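Side-chain contacts in pseudouridine synthase (Pyrococcus abyssi, PDB 2AUS), which probably isomerises uridine to pseudouridine in RNA, acting as a Cbf5-type synthase of the TruB family: residues I19-K24 / L269-I274; H60-W65 / G87-A92; V172-E175 / Y179-S182. One frame throughout, in Å; residues are numbered along the deposited sequence.

Contact 1 (I19-K24 / L269-I274); sequences IVKDDK and LTVPGI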
loop_
_atom_site.group_PDB
_atom_site.type_symbol
_atom_site.label_atom_id
_atom_site.label_comp_id
_atom_site.label_asym_id
_atom_site.label_seq_id
_atom_site.Cartn_x
_atom_site.Cartn_y
_atom_site.Cartn_z
ATOM N N ILE A 19 43.197 -7.391 -25.830
ATOM C CA ILE A 19 44.194 -7.473 -26.881
ATOM C C ILE A 19 44.214 -6.166 -27.669
ATOM O O ILE A 19 43.206 -5.765 -28.252
ATOM C CB ILE A 19 43.894 -8.646 -27.832
ATOM C CG1 ILE A 19 43.820 -9.948 -27.025
ATOM C CG2 ILE A 19 44.971 -8.738 -28.907
ATOM C CD1 ILE A 19 43.503 -11.167 -27.846
ATOM N N VAL A 20 45.368 -5.507 -27.670
ATOM C CA VAL A 20 45.530 -4.236 -28.360
ATOM C C VAL A 20 45.888 -4.406 -29.827
ATOM O O VAL A 20 46.875 -5.049 -30.179
ATOM C CB VAL A 20 46.610 -3.370 -27.688
ATOM C CG1 VAL A 20 46.760 -2.065 -28.434
ATOM C CG2 VAL A 20 46.238 -3.107 -26.249
ATOM N N LYS A 21 45.069 -3.812 -30.680
ATOM C CA LYS A 21 45.272 -3.877 -32.117
ATOM C C LYS A 21 46.055 -2.630 -32.546
ATOM O O LYS A 21 47.000 -2.721 -33.325
ATOM C CB LYS A 21 43.903 -3.942 -32.803
ATOM C CG LYS A 21 43.899 -4.248 -34.293
ATOM C CD LYS A 21 42.455 -4.327 -34.787
ATOM C CE LYS A 21 42.352 -4.374 -36.305
ATOM N NZ LYS A 21 42.899 -5.627 -36.879
ATOM N N ASP A 22 45.671 -1.472 -32.008
ATOM C CA ASP A 22 46.317 -0.203 -32.339
ATOM C C ASP A 22 46.961 0.411 -31.097
ATOM O O ASP A 22 46.299 1.134 -30.351
ATOM C CB ASP A 22 45.282 0.779 -32.903
ATOM C CG ASP A 22 45.917 2.035 -33.498
ATOM O OD1 ASP A 22 46.924 2.534 -32.946
ATOM O OD2 ASP A 22 45.395 2.539 -34.518
ATOM N N ASP A 23 48.252 0.149 -30.893
ATOM C CA ASP A 23 48.976 0.654 -29.721
ATOM C C ASP A 23 49.132 2.170 -29.667
ATOM O O ASP A 23 49.382 2.733 -28.601
ATOM C CB ASP A 23 50.385 0.047 -29.640
ATOM C CG ASP A 23 50.395 -1.454 -29.825
ATOM O OD1 ASP A 23 49.468 -2.124 -29.324
ATOM O OD2 ASP A 23 51.345 -1.963 -30.464
ATOM N N LYS A 24 48.996 2.831 -30.812
ATOM C CA LYS A 24 49.171 4.278 -30.861
ATOM C C LYS A 24 47.899 5.107 -30.707
ATOM O O LYS A 24 47.976 6.325 -30.542
ATOM C CB LYS A 24 49.864 4.668 -32.174
ATOM C CG LYS A 24 51.184 3.954 -32.428
ATOM C CD LYS A 24 52.258 4.387 -31.441
ATOM C CE LYS A 24 53.573 3.656 -31.715
ATOM N NZ LYS A 24 54.678 4.110 -30.816
ATOM N N LEU A 269 30.056 -1.064 -36.904
ATOM C CA LEU A 269 31.484 -0.924 -36.626
ATOM C C LEU A 269 32.327 -1.761 -37.575
ATOM O O LEU A 269 32.083 -2.953 -37.750
ATOM C CB LEU A 269 31.785 -1.347 -35.183
ATOM C CG LEU A 269 33.259 -1.372 -34.767
ATOM C CD1 LEU A 269 33.819 0.039 -34.801
ATOM C CD2 LEU A 269 33.388 -1.978 -33.372
ATOM N N THR A 270 33.328 -1.139 -38.183
ATOM C CA THR A 270 34.210 -1.864 -39.081
ATOM C C THR A 270 35.522 -2.116 -38.353
ATOM O O THR A 270 35.888 -1.380 -37.436
ATOM C CB THR A 270 34.478 -1.077 -40.384
ATOM O OG1 THR A 270 35.108 0.171 -40.075
ATOM C CG2 THR A 270 33.167 -0.801 -41.114
ATOM N N VAL A 271 36.215 -3.167 -38.767
ATOM C CA VAL A 271 37.492 -3.572 -38.185
ATOM C C VAL A 271 38.523 -2.452 -38.025
ATOM O O VAL A 271 39.198 -2.364 -36.997
ATOM C CB VAL A 271 38.112 -4.725 -39.025
ATOM C CG1 VAL A 271 39.495 -5.100 -38.494
ATOM C CG2 VAL A 271 37.173 -5.929 -39.000
ATOM N N PRO A 272 38.668 -1.590 -39.042
ATOM C CA PRO A 272 39.629 -0.479 -38.999
ATOM C C PRO A 272 39.415 0.500 -37.841
ATOM O O PRO A 272 40.317 1.258 -37.494
ATOM C CB PRO A 272 39.424 0.207 -40.354
ATOM C CG PRO A 272 38.985 -0.914 -41.238
ATOM C CD PRO A 272 38.005 -1.651 -40.359
ATOM N N GLY A 273 38.221 0.491 -37.260
ATOM C CA GLY A 273 37.936 1.394 -36.161
ATOM C C GLY A 273 38.273 0.828 -34.791
ATOM O O GLY A 273 38.218 1.542 -33.789
ATOM N N ILE A 274 38.637 -0.448 -34.744
ATOM C CA ILE A 274 38.964 -1.112 -33.485
ATOM C C ILE A 274 40.377 -0.818 -32.979
ATOM O O ILE A 274 41.349 -0.939 -33.717
ATOM C CB ILE A 274 38.803 -2.632 -33.633
ATOM C CG1 ILE A 274 37.371 -2.950 -34.076
ATOM C CG2 ILE A 274 39.160 -3.329 -32.330
ATOM C CD1 ILE A 274 37.138 -4.409 -34.394
#

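Contact 2 (H60-W65 / G87-A92); sequences HEVVAW and GVLPVA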
loop_
_atom_site.group_PDB
_atom_site.type_symbol
_atom_site.label_atom_id
_atom_site.label_comp_id
_atom_site.label_asym_id
_atom_site.label_seq_id
_atom_site.Cartn_x
_atom_site.Cartn_y
_atom_site.Cartn_z
ATOM N N HIS A 60 7.055 -2.531 -13.047
ATOM C CA HIS A 60 6.581 -1.458 -13.913
ATOM C C HIS A 60 6.159 -0.265 -13.069
ATOM O O HIS A 60 6.513 0.875 -13.369
ATOM C CB HIS A 60 5.384 -1.931 -14.738
ATOM C CG HIS A 60 4.830 -0.883 -15.654
ATOM N ND1 HIS A 60 5.410 -0.573 -16.867
ATOM C CD2 HIS A 60 3.767 -0.055 -15.522
ATOM C CE1 HIS A 60 4.725 0.400 -17.442
ATOM N NE2 HIS A 60 3.724 0.732 -16.646
ATOM N N GLU A 61 5.395 -0.532 -12.014
ATOM C CA GLU A 61 4.929 0.531 -11.134
ATOM C C GLU A 61 6.093 1.232 -10.448
ATOM O O GLU A 61 6.074 2.451 -10.279
ATOM C CB GLU A 61 3.966 -0.031 -10.087
ATOM C CG GLU A 61 2.754 -0.720 -10.693
ATOM C CD GLU A 61 1.763 -1.200 -9.651
ATOM O OE1 GLU A 61 2.161 -1.979 -8.751
ATOM O OE2 GLU A 61 0.584 -0.791 -9.738
ATOM N N VAL A 62 7.105 0.461 -10.052
ATOM C CA VAL A 62 8.290 1.018 -9.398
ATOM C C VAL A 62 9.020 1.967 -10.359
ATOM O O VAL A 62 9.472 3.045 -9.968
ATOM C CB VAL A 62 9.247 -0.104 -8.954
ATOM C CG1 VAL A 62 10.572 0.479 -8.488
ATOM C CG2 VAL A 62 8.604 -0.896 -7.838
ATOM N N VAL A 63 9.132 1.564 -11.621
ATOM C CA VAL A 63 9.789 2.403 -12.611
ATOM C C VAL A 63 8.967 3.685 -12.796
ATOM O O VAL A 63 9.526 4.780 -12.913
ATOM C CB VAL A 63 9.928 1.671 -13.960
ATOM C CG1 VAL A 63 10.497 2.608 -15.006
ATOM C CG2 VAL A 63 10.842 0.468 -13.796
ATOM N N ALA A 64 7.642 3.548 -12.812
ATOM C CA ALA A 64 6.772 4.710 -12.964
ATOM C C ALA A 64 7.061 5.695 -11.828
ATOM O O ALA A 64 7.131 6.899 -12.052
ATOM C CB ALA A 64 5.297 4.281 -12.935
ATOM N N TRP A 65 7.226 5.179 -10.611
ATOM C CA TRP A 65 7.522 6.028 -9.454
ATOM C C TRP A 65 8.856 6.737 -9.635
ATOM O O TRP A 65 9.002 7.916 -9.311
ATOM C CB TRP A 65 7.584 5.204 -8.162
ATOM C CG TRP A 65 6.257 4.737 -7.653
ATOM C CD1 TRP A 65 5.031 5.271 -7.942
ATOM C CD2 TRP A 65 6.024 3.686 -6.702
ATOM N NE1 TRP A 65 4.053 4.621 -7.229
ATOM C CE2 TRP A 65 4.632 3.644 -6.460
ATOM C CE3 TRP A 65 6.856 2.778 -6.030
ATOM C CZ2 TRP A 65 4.052 2.729 -5.571
ATOM C CZ3 TRP A 65 6.280 1.867 -5.144
ATOM C CH2 TRP A 65 4.889 1.851 -4.924
ATOM N N GLY A 87 14.468 -6.454 -3.618
ATOM C CA GLY A 87 15.867 -6.543 -3.990
ATOM C C GLY A 87 16.326 -5.804 -5.238
ATOM O O GLY A 87 15.607 -4.993 -5.827
ATOM N N VAL A 88 17.547 -6.132 -5.641
ATOM C CA VAL A 88 18.211 -5.532 -6.787
ATOM C C VAL A 88 17.367 -5.417 -8.042
ATOM O O VAL A 88 17.029 -6.410 -8.691
ATOM C CB VAL A 88 19.504 -6.298 -7.104
ATOM C CG1 VAL A 88 20.216 -5.673 -8.300
ATOM C CG2 VAL A 88 20.411 -6.277 -5.879
ATOM N N LEU A 89 17.023 -4.183 -8.379
ATOM C CA LEU A 89 16.240 -3.904 -9.572
ATOM C C LEU A 89 16.928 -2.788 -10.350
ATOM O O LEU A 89 16.734 -1.603 -10.064
ATOM C CB LEU A 89 14.815 -3.464 -9.207
ATOM C CG LEU A 89 13.951 -3.199 -10.439
ATOM C CD1 LEU A 89 13.647 -4.521 -11.134
ATOM C CD2 LEU A 89 12.671 -2.501 -10.037
ATOM N N PRO A 90 17.760 -3.153 -11.337
ATOM C CA PRO A 90 18.444 -2.119 -12.118
ATOM C C PRO A 90 17.431 -1.343 -12.951
ATOM O O PRO A 90 16.632 -1.931 -13.684
ATOM C CB PRO A 90 19.405 -2.920 -12.992
ATOM C CG PRO A 90 19.688 -4.129 -12.167
ATOM C CD PRO A 90 18.306 -4.482 -11.642
ATOM N N VAL A 91 17.456 -0.024 -12.831
ATOM C CA VAL A 91 16.542 0.812 -13.594
ATOM C C VAL A 91 17.368 1.809 -14.402
ATOM O O VAL A 91 18.009 2.700 -13.833
ATOM C CB VAL A 91 15.564 1.580 -12.665
ATOM C CG1 VAL A 91 14.581 2.392 -13.494
ATOM C CG2 VAL A 91 14.802 0.601 -11.785
ATOM N N ALA A 92 17.371 1.640 -15.722
ATOM C CA ALA A 92 18.117 2.533 -16.604
ATOM C C ALA A 92 17.264 3.775 -16.856
ATOM O O ALA A 92 16.042 3.679 -16.999
ATOM C CB ALA A 92 18.446 1.821 -17.920
#

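Contact 3 (V172-E175 / Y179-S182); sequences VGVE and YIRS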
loop_
_atom_site.group_PDB
_atom_site.type_symbol
_atom_site.label_atom_id
_atom_site.label_comp_id
_atom_site.label_asym_id
_atom_site.label_seq_id
_atom_site.Cartn_x
_atom_site.Cartn_y
_atom_site.Cartn_z
ATOM N N VAL A 172 21.016 -18.587 -3.521
ATOM C CA VAL A 172 21.217 -19.331 -4.750
ATOM C C VAL A 172 21.671 -18.453 -5.905
ATOM O O VAL A 172 21.122 -17.373 -6.132
ATOM C CB VAL A 172 19.910 -20.068 -5.158
ATOM C CG1 VAL A 172 18.770 -19.073 -5.289
ATOM C CG2 VAL A 172 20.111 -20.809 -6.461
ATOM N N GLY A 173 22.689 -18.924 -6.618
ATOM C CA GLY A 173 23.199 -18.212 -7.774
ATOM C C GLY A 173 22.644 -18.980 -8.956
ATOM O O GLY A 173 22.693 -20.213 -8.962
ATOM N N VAL A 174 22.111 -18.274 -9.949
ATOM C CA VAL A 174 21.521 -18.931 -11.103
ATOM C C VAL A 174 21.782 -18.229 -12.430
ATOM O O VAL A 174 22.104 -17.041 -12.477
ATOM C CB VAL A 174 19.993 -19.044 -10.946
ATOM C CG1 VAL A 174 19.648 -19.802 -9.674
ATOM C CG2 VAL A 174 19.365 -17.640 -10.926
ATOM N N GLU A 175 21.621 -18.983 -13.509
ATOM C CA GLU A 175 21.799 -18.459 -14.852
ATOM C C GLU A 175 20.580 -17.575 -15.133
ATOM O O GLU A 175 19.530 -17.752 -14.517
ATOM C CB GLU A 175 21.855 -19.620 -15.855
ATOM C CG GLU A 175 22.171 -19.209 -17.281
ATOM C CD GLU A 175 22.251 -20.390 -18.240
ATOM O OE1 GLU A 175 22.693 -20.189 -19.395
ATOM O OE2 GLU A 175 21.871 -21.513 -17.842
ATOM N N TYR A 179 13.821 -19.714 -12.915
ATOM C CA TYR A 179 12.688 -19.417 -12.045
ATOM C C TYR A 179 12.915 -20.056 -10.680
ATOM O O TYR A 179 12.950 -21.284 -10.558
ATOM C CB TYR A 179 11.399 -19.968 -12.658
ATOM C CG TYR A 179 10.995 -19.298 -13.952
ATOM C CD1 TYR A 179 10.022 -19.866 -14.778
ATOM C CD2 TYR A 179 11.549 -18.075 -14.333
ATOM C CE1 TYR A 179 9.607 -19.228 -15.952
ATOM C CE2 TYR A 179 11.142 -17.430 -15.501
ATOM C CZ TYR A 179 10.171 -18.013 -16.302
ATOM O OH TYR A 179 9.763 -17.375 -17.453
ATOM N N ILE A 180 13.059 -19.227 -9.652
ATOM C CA ILE A 180 13.294 -19.740 -8.311
ATOM C C ILE A 180 12.095 -20.484 -7.747
ATOM O O ILE A 180 12.256 -21.494 -7.061
ATOM C CB ILE A 180 13.678 -18.617 -7.339
ATOM C CG1 ILE A 180 14.810 -17.779 -7.942
ATOM C CG2 ILE A 180 14.106 -19.214 -5.998
ATOM C CD1 ILE A 180 16.020 -18.591 -8.377
ATOM N N ARG A 181 10.892 -19.993 -8.033
ATOM C CA ARG A 181 9.687 -20.644 -7.535
ATOM C C ARG A 181 9.645 -22.091 -8.027
ATOM O O ARG A 181 9.332 -23.009 -7.264
ATOM C CB ARG A 181 8.429 -19.902 -7.999
ATOM C CG ARG A 181 7.145 -20.457 -7.377
ATOM C CD ARG A 181 5.882 -19.792 -7.918
ATOM N NE ARG A 181 5.705 -18.425 -7.433
ATOM C CZ ARG A 181 5.502 -18.095 -6.159
ATOM N NH1 ARG A 181 5.449 -19.036 -5.221
ATOM N NH2 ARG A 181 5.340 -16.822 -5.820
ATOM N N SER A 182 9.969 -22.287 -9.302
ATOM C CA SER A 182 9.981 -23.623 -9.900
ATOM C C SER A 182 11.087 -24.462 -9.270
ATOM O O SER A 182 10.902 -25.648 -8.986
ATOM C CB SER A 182 10.198 -23.523 -11.415
ATOM O OG SER A 182 10.367 -24.807 -11.993
#

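Contact 1 (I19-K24 / L269-I274)
Lys21 and Ile274 bring the two backbones to 7.0 Å, CA to CA, where the chain leaves strand 18-20 and where the 3-10 turn 271-273 runs into strand 274-278. The contact is carried by the aliphatic stem of Lys21, which is stretched out with CG opposite the backbone N (chi1 -170°) and bends only at chi4 (67°). Along this stem, Lys21 CD passes 3.7 Å from Ile274 O and 4.2 Å from Ile274 CB, crossing that side chain obliquely. One carbon further out, Lys21 CE lies 3.7 Å from Val271 CG1, and here the lysine and the valine cross at about a right angle. The bend at chi4 turns the ammonium to its polar partners: NZ donates hydrogen bonds to Met309 O and Arg312 O, at the end of helix 306-311, where the helix dipole would probably favour a positive charge. The methylenes thus lie against Val271 and the Ile274 carbonyl while the charge is satisfied beyond them. Backbone hydrogen bonds of Lys21 and Asp22 with Val275 continue the pairing of strand 18-20 with strand 274-278, so the arrangement is that of an N-terminal edge strand added to the mixed sheet of the PUA domain.

Contact 2 (H60-W65 / G87-A92)
Val63 of helix 59-69 and Val91 of strand 88-93 mark the closest backbone approach, 7.0 Å between their CA atoms, a spacing bridged by side chains alone. The strand contributes residues two apart, Leu89 and Val91, whose CB atoms both point toward the helix; the helix contributes the consecutive Val62 and Val63. Val62 and Leu89 meet tip to tip, CG1 to CD2, at 4.0 Å. The leucine torsions explain the choice of branch: CG stands opposite the backbone N (chi1 -178°), and with chi2 of 70° placing CD1 off to one flank, CD2 prolongs the chain toward the valine. The second pair is Val63 CG2 against Val91 CG1 at 4.2 Å, methyl on methyl. Val62 also touches Leu51, and Val63 and Leu89 both touch His77, so the helix lies over one face of the mixed sheet that includes strands 47-53, 75-77 and 88-93. This is helix-on-sheet packing in the pseudouridine synthase part of the chain, away from the PUA domain. Both pairs are buried and apolar, and no hydrogen bond links residues 60-65 to 87-92, so this contact rests on dispersion and exclusion of water.

Contact 3 (V172-E175 / Y179-S182)
Ile180 directs its terminal methyl at two valines of strand 167-174, touching both with the same atom. Its CD1 lies 4.0 Å from Val174 CG1 and 4.2 Å from Val172 CG1, and those two valine methyls are themselves 4.5 Å apart; the three carbons therefore form a nearly even triangle, with CD1 set over the gap between the valines. The approaches differ. Val172 and Ile180 reach toward each other tip to tip, whereas the Val174 side chain slants across the isoleucine. Torsions supply the matching branches: in Ile180, chi2 of -54° turns CD1 toward the valines, while Val172 holds CG1 between its backbone N and carbonyl carbon (chi1 56°). Both valines point to the same side of the strand, as residues two apart do. The backbones stay wide, 8.7 Å from Val172 CA to Ile180 CA, so side chains from both segments span the distance between the strand and the first turn of helix 180-191, just after Tyr179 at the N-cap. Tyr110 of the adjoining strand touches all three side chains, and Ile180 also meets Met197. Across the two segments the contacts are all between buried methyls, consistent with hydrophobic packing of the helix start on the antiparallel sheet.

From the N terminus, residues 19-24 come first but wait for their partner until 269-274, so contact 1 closes a loop that encloses the other two. Inside it, contact 2 joins helix 59-69 to strand 88-93 and is complete before contact 3 begins; contact 3 then spans just three intervening residues, from strand 167-174 into helix 180-191. Nothing crosses: contacts 2 and 3 are in series, both nested in contact 1. The centres of contacts 2 and 3 are 20 Å apart, in two different sheets, whereas contact 1 lies 37 and 39 Å from them, centre to centre, where the chain's beginning joins the PUA sheet.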